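Long-range contacts in putative HpcE protein (Mycolicibacterium smegmatis, PDB 6V77), which is a putative HpcE protein of the fumarylacetoacetate hydrolase (FAH) superfamily, a mainly beta fold that carries a bound zinc ion: residues V125-R130 against G234-T239; T205-R210 against T239-G244. All blocks are in the same frame, centred on the assembly; numbering follows the deposited sequence.

Contact 1: residues V125-R130 against G234-T239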
loop_
_atom_site.group_PDB
_atom_site.type_symbol
_atom_site.label_atom_id
_atom_site.label_comp_id
_atom_site.label_asym_id
_atom_site.label_seq_id
_atom_site.Cartn_x
_atom_site.Cartn_y
_atom_site.Cartn_z
ATOM N N VAL B 125 -10.543 -12.561 -4.307
ATOM C CA VAL B 125 -9.213 -11.956 -4.314
ATOM C C VAL B 125 -8.502 -12.403 -5.580
ATOM O O VAL B 125 -8.543 -13.587 -5.933
ATOM C CB VAL B 125 -8.417 -12.352 -3.058
ATOM C CG1 VAL B 125 -6.995 -11.794 -3.124
ATOM C CG2 VAL B 125 -9.103 -11.816 -1.815
ATOM N N VAL B 126 -7.860 -11.449 -6.257
ATOM C CA VAL B 126 -7.115 -11.664 -7.491
ATOM C C VAL B 126 -5.649 -11.367 -7.212
ATOM O O VAL B 126 -5.330 -10.354 -6.577
ATOM C CB VAL B 126 -7.652 -10.768 -8.625
ATOM C CG1 VAL B 126 -6.740 -10.865 -9.890
ATOM C CG2 VAL B 126 -9.105 -11.154 -8.956
ATOM N N VAL B 127 -4.757 -12.250 -7.667
ATOM C CA VAL B 127 -3.315 -12.057 -7.511
ATOM C C VAL B 127 -2.732 -11.963 -8.912
ATOM O O VAL B 127 -2.980 -12.842 -9.737
ATOM C CB VAL B 127 -2.654 -13.210 -6.731
ATOM C CG1 VAL B 127 -1.148 -12.984 -6.603
ATOM C CG2 VAL B 127 -3.280 -13.362 -5.356
ATOM N N MET B 128 -1.974 -10.900 -9.178
ATOM C CA MET B 128 -1.434 -10.676 -10.510
ATOM C C MET B 128 -0.259 -11.602 -10.795
ATOM O O MET B 128 0.586 -11.840 -9.928
ATOM C CB MET B 128 -0.981 -9.218 -10.650
ATOM C CG MET B 128 -2.100 -8.190 -10.408
ATOM S SD MET B 128 -3.495 -8.436 -11.540
ATOM C CE MET B 128 -2.734 -8.110 -13.157
ATOM N N GLY B 129 -0.182 -12.075 -12.039
ATOM C CA GLY B 129 0.935 -12.897 -12.490
ATOM C C GLY B 129 1.819 -12.155 -13.483
ATOM O O GLY B 129 2.961 -12.549 -13.738
ATOM N N ARG B 130 1.281 -11.095 -14.075
ATOM C CA ARG B 130 2.027 -10.222 -14.977
ATOM C C ARG B 130 1.583 -8.801 -14.691
ATOM O O ARG B 130 0.413 -8.574 -14.378
ATOM C CB ARG B 130 1.749 -10.567 -16.430
ATOM C CG ARG B 130 2.579 -9.720 -17.417
ATOM C CD ARG B 130 2.207 -10.053 -18.850
ATOM N NE ARG B 130 2.789 -9.033 -19.729
ATOM C CZ ARG B 130 2.637 -8.982 -21.050
ATOM N NH1 ARG B 130 1.918 -9.902 -21.687
ATOM N NH2 ARG B 130 3.213 -7.994 -21.729
ATOM N N GLY B 234 2.299 -10.293 -8.401
ATOM C CA GLY B 234 2.124 -10.483 -6.976
ATOM C C GLY B 234 1.231 -9.465 -6.284
ATOM O O GLY B 234 0.894 -9.668 -5.105
ATOM N N ASP B 235 0.799 -8.409 -6.979
ATOM C CA ASP B 235 -0.159 -7.467 -6.397
ATOM C C ASP B 235 -1.497 -8.156 -6.134
ATOM O O ASP B 235 -1.872 -9.121 -6.803
ATOM C CB ASP B 235 -0.413 -6.268 -7.326
ATOM C CG ASP B 235 0.702 -5.224 -7.291
ATOM O OD1 ASP B 235 1.669 -5.370 -6.507
ATOM O OD2 ASP B 235 0.592 -4.254 -8.078
ATOM N N VAL B 236 -2.241 -7.605 -5.174
ATOM C CA VAL B 236 -3.489 -8.189 -4.688
ATOM C C VAL B 236 -4.632 -7.224 -4.968
ATOM O O VAL B 236 -4.509 -6.019 -4.705
ATOM C CB VAL B 236 -3.396 -8.504 -3.181
ATOM C CG1 VAL B 236 -4.804 -8.719 -2.566
ATOM C CG2 VAL B 236 -2.537 -9.734 -2.971
ATOM N N ILE B 237 -5.743 -7.751 -5.491
ATOM C CA ILE B 237 -6.974 -6.977 -5.665
ATOM C C ILE B 237 -8.086 -7.648 -4.871
ATOM O O ILE B 237 -8.430 -8.809 -5.138
ATOM C CB ILE B 237 -7.392 -6.858 -7.138
ATOM C CG1 ILE B 237 -6.263 -6.289 -7.988
ATOM C CG2 ILE B 237 -8.610 -5.940 -7.258
ATOM C CD1 ILE B 237 -6.630 -6.328 -9.479
ATOM N N PHE B 238 -8.635 -6.920 -3.891
ATOM C CA PHE B 238 -9.882 -7.284 -3.222
ATOM C C PHE B 238 -11.018 -6.713 -4.067
ATOM O O PHE B 238 -11.173 -5.492 -4.135
ATOM C CB PHE B 238 -9.893 -6.687 -1.817
ATOM C CG PHE B 238 -9.139 -7.492 -0.802
ATOM C CD1 PHE B 238 -9.831 -8.427 -0.005
ATOM C CD2 PHE B 238 -7.777 -7.314 -0.605
ATOM C CE1 PHE B 238 -9.153 -9.173 0.951
ATOM C CE2 PHE B 238 -7.099 -8.057 0.347
ATOM C CZ PHE B 238 -7.787 -8.988 1.119
ATOM N N THR B 239 -11.791 -7.580 -4.740
ATOM C CA THR B 239 -12.621 -7.111 -5.854
ATOM C C THR B 239 -13.954 -6.515 -5.422
ATOM O O THR B 239 -14.693 -6.015 -6.286
ATOM C CB THR B 239 -12.888 -8.236 -6.867
ATOM O OG1 THR B 239 -13.547 -9.345 -6.226
ATOM C CG2 THR B 239 -11.578 -8.698 -7.519
#

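Contact 2: residues T205-R210 against T239-G244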
loop_
_atom_site.group_PDB
_atom_site.type_symbol
_atom_site.label_atom_id
_atom_site.label_comp_id
_atom_site.label_asym_id
_atom_site.label_seq_id
_atom_site.Cartn_x
_atom_site.Cartn_y
_atom_site.Cartn_z
ATOM N N THR B 205 -26.578 -18.133 6.847
ATOM C CA THR B 205 -26.060 -17.366 5.713
ATOM C C THR B 205 -26.311 -15.882 5.938
ATOM O O THR B 205 -27.414 -15.480 6.331
ATOM C CB THR B 205 -26.699 -17.805 4.390
ATOM O OG1 THR B 205 -26.449 -19.195 4.169
ATOM C CG2 THR B 205 -26.098 -17.015 3.220
ATOM N N VAL B 206 -25.275 -15.078 5.724
ATOM C CA VAL B 206 -25.403 -13.628 5.730
ATOM C C VAL B 206 -25.016 -12.998 4.401
ATOM O O VAL B 206 -25.462 -11.874 4.114
ATOM C CB VAL B 206 -24.581 -13.000 6.874
ATOM C CG1 VAL B 206 -25.192 -13.385 8.242
ATOM C CG2 VAL B 206 -23.135 -13.428 6.784
ATOM N N GLN B 207 -24.191 -13.655 3.581
ATOM C CA GLN B 207 -23.944 -13.210 2.216
ATOM C C GLN B 207 -23.989 -14.412 1.289
ATOM O O GLN B 207 -23.562 -15.505 1.666
ATOM C CB GLN B 207 -22.590 -12.515 2.087
ATOM C CG GLN B 207 -22.496 -11.172 2.821
ATOM C CD GLN B 207 -21.160 -10.502 2.568
ATOM O OE1 GLN B 207 -20.141 -10.913 3.128
ATOM N NE2 GLN B 207 -21.147 -9.498 1.689
ATOM N N HIS B 208 -24.522 -14.205 0.086
ATOM C CA HIS B 208 -24.535 -15.252 -0.935
ATOM C C HIS B 208 -24.858 -14.646 -2.288
ATOM O O HIS B 208 -25.962 -14.129 -2.486
ATOM C CB HIS B 208 -25.551 -16.350 -0.611
ATOM C CG HIS B 208 -25.734 -17.329 -1.732
ATOM N ND1 HIS B 208 -26.896 -17.408 -2.473
ATOM C CD2 HIS B 208 -24.890 -18.247 -2.256
ATOM C CE1 HIS B 208 -26.763 -18.348 -3.393
ATOM N NE2 HIS B 208 -25.551 -18.867 -3.289
ATOM N N SER B 209 -23.918 -14.726 -3.225
ATOM C CA SER B 209 -24.095 -14.126 -4.537
ATOM C C SER B 209 -23.165 -14.841 -5.519
ATOM O O SER B 209 -22.607 -15.899 -5.212
ATOM C CB SER B 209 -23.820 -12.616 -4.465
ATOM O OG SER B 209 -24.258 -11.959 -5.636
ATOM N N ARG B 210 -23.008 -14.268 -6.707
ATOM C CA ARG B 210 -22.054 -14.755 -7.698
ATOM C C ARG B 210 -21.295 -13.565 -8.259
ATOM O O ARG B 210 -21.856 -12.477 -8.399
ATOM C CB ARG B 210 -22.742 -15.527 -8.847
ATOM C CG ARG B 210 -23.545 -16.768 -8.406
ATOM C CD ARG B 210 -23.975 -17.634 -9.610
ATOM N NE ARG B 210 -22.839 -18.310 -10.233
ATOM C CZ ARG B 210 -22.443 -19.543 -9.932
ATOM N NH1 ARG B 210 -21.383 -20.070 -10.539
ATOM N NH2 ARG B 210 -23.101 -20.248 -9.017
ATOM N N THR B 239 -11.791 -7.580 -4.740
ATOM C CA THR B 239 -12.621 -7.111 -5.854
ATOM C C THR B 239 -13.954 -6.515 -5.422
ATOM O O THR B 239 -14.693 -6.015 -6.286
ATOM C CB THR B 239 -12.888 -8.236 -6.867
ATOM O OG1 THR B 239 -13.547 -9.345 -6.226
ATOM C CG2 THR B 239 -11.578 -8.698 -7.519
ATOM N N GLY B 240 -14.271 -6.539 -4.128
ATOM C CA GLY B 240 -15.532 -6.002 -3.642
ATOM C C GLY B 240 -16.415 -7.067 -3.021
ATOM O O GLY B 240 -16.178 -8.258 -3.229
ATOM N N THR B 241 -17.421 -6.651 -2.240
ATOM C CA THR B 241 -18.279 -7.611 -1.555
ATOM C C THR B 241 -19.742 -7.464 -1.973
ATOM O O THR B 241 -20.219 -6.348 -2.209
ATOM C CB THR B 241 -18.187 -7.459 -0.022
ATOM O OG1 THR B 241 -18.712 -8.634 0.598
ATOM C CG2 THR B 241 -18.950 -6.247 0.484
ATOM N N PRO B 242 -20.478 -8.569 -2.049
ATOM C CA PRO B 242 -21.913 -8.509 -2.347
ATOM C C PRO B 242 -22.704 -8.008 -1.136
ATOM O O PRO B 242 -22.150 -7.675 -0.086
ATOM C CB PRO B 242 -22.272 -9.964 -2.695
ATOM C CG PRO B 242 -21.253 -10.792 -1.972
ATOM C CD PRO B 242 -19.976 -9.950 -1.959
ATOM N N SER B 243 -24.013 -7.951 -1.305
ATOM C CA SER B 243 -24.876 -7.438 -0.245
ATOM C C SER B 243 -24.919 -8.402 0.943
ATOM O O SER B 243 -24.425 -9.535 0.894
ATOM C CB SER B 243 -26.280 -7.192 -0.777
ATOM O OG SER B 243 -26.935 -8.425 -1.018
ATOM N N GLY B 244 -25.539 -7.939 2.027
ATOM C CA GLY B 244 -25.633 -8.718 3.244
ATOM C C GLY B 244 -24.690 -8.289 4.348
ATOM O O GLY B 244 -24.690 -8.919 5.420
HETATM O O HOH W 1 -25.128 -11.719 -0.803
#

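Contact 1: residues V125-R130 against G234-T239
One face of the F238 ring is covered by a methyl of V125: CG2 stands 4.1 Å from the ring centroid and 25° off its normal, a CH-pi contact displaced toward the CD1-CE1 rim. K99 makes a cation-pi contact with the same ring. V125 and F238 belong to an antiparallel ladder in the large mixed sheet of the FAH fold, between strands 118-128 and 236-238; the axes of 125-128 and 236-238 lie 161° apart in N-to-C direction. V125 with F238 and V127 with V236 are non-hydrogen-bonded pairs, and their side chains share one face of the sheet, where V125 and F238 touch I179 and V127 touches L183 of strand 177-185. V126 and I237 form the hydrogen-bonded pair between them: V126 N to I237 O and I237 N to V126 O both measure 2.9 Å. On the V125 side, CG1 is anti to the backbone N, which directs it to V236 CG1 at 3.8 Å and leaves CG2 for the ring. V126 and I237 occupy the opposite face, which helix 218-226 covers through V218 and I222. There V126 CG2 meets T239 CG2 at 3.8 Å, while T239 OG1 is hydrogen-bonded to L124 O. The M128 chain bends at chi2 and chi3 and brings SD within 4.3 Å of I237 CD1. Two more backbone bonds carry the pairing past the start of strand 236-238: M128 N reaches D235 O at 3.0 Å, and G234 N reaches M128 O at 2.8 Å, approaching from 37° above the carbonyl plane.

Contact 2: residues T205-R210 against T239-G244
Three acceptors of the loop 239-244 grip the amide nitrogen of Q207. The soundest bond runs from Q207 NE2 to T241 OG1, 2.8 Å long with an N-H...O angle of 161°. The hydroxyl oxygen lies near the amide plane, 14° out of it. P242 O is 2.7 Å from Q207 NE2, but poor alignment at the hydrogen makes that bond weak, and the bond to S243 O is weak as well. Q207 belongs to strand 204-210, an outermost strand of the five-stranded sheet in this FAH-family fold, and forms with V206 a classic beta bulge facing A199. From there the side chain extends beyond CG (chi2 -176°) and carries its amide across to the loop, meeting T241 at about a right angle. Q207 OE1 accepts from V122 N, which together with the NE2 bonds sets the amide's orientation; T241 OG1 is itself hydrogen-bonded to V122 O. T241 touches E121 and E123, two of the zinc ligands, and its side chain is about 5 Å from the zinc ion, a geometry consistent with Q207 acting as a second-shell partner of a residue near the metal. Farther along the strand, S209 CB packs on P242 CB at 3.5 Å. G244 CA approaches V206 O at 3.3 Å in a CA-H...O contact. A water bridges the two segments, accepting from H208 N at 2.7 Å and donating to S243 O at 2.9 Å.

In the fold
From the N terminus, the chain first passes through 125-130, then 205-210, and only afterwards reaches 234-239, where contact 1 closes a loop with 103 residues between its segments. Continuing directly through T239, the residue common to both contacts, it enters 239-244 and closes the shorter loop of contact 2, with 28 residues between. The segments alternate along the sequence, so the two loops cross. Contact 1 joins neighbouring strands of the large mixed sheet; contact 2 ties the loop leaving that sheet to an outermost strand of the five-stranded one. Their centres lie 19 Å apart, linked by the continuous run 234-244, whose F238 and T241 side chains lie about 6 and 5 Å from the zinc ion.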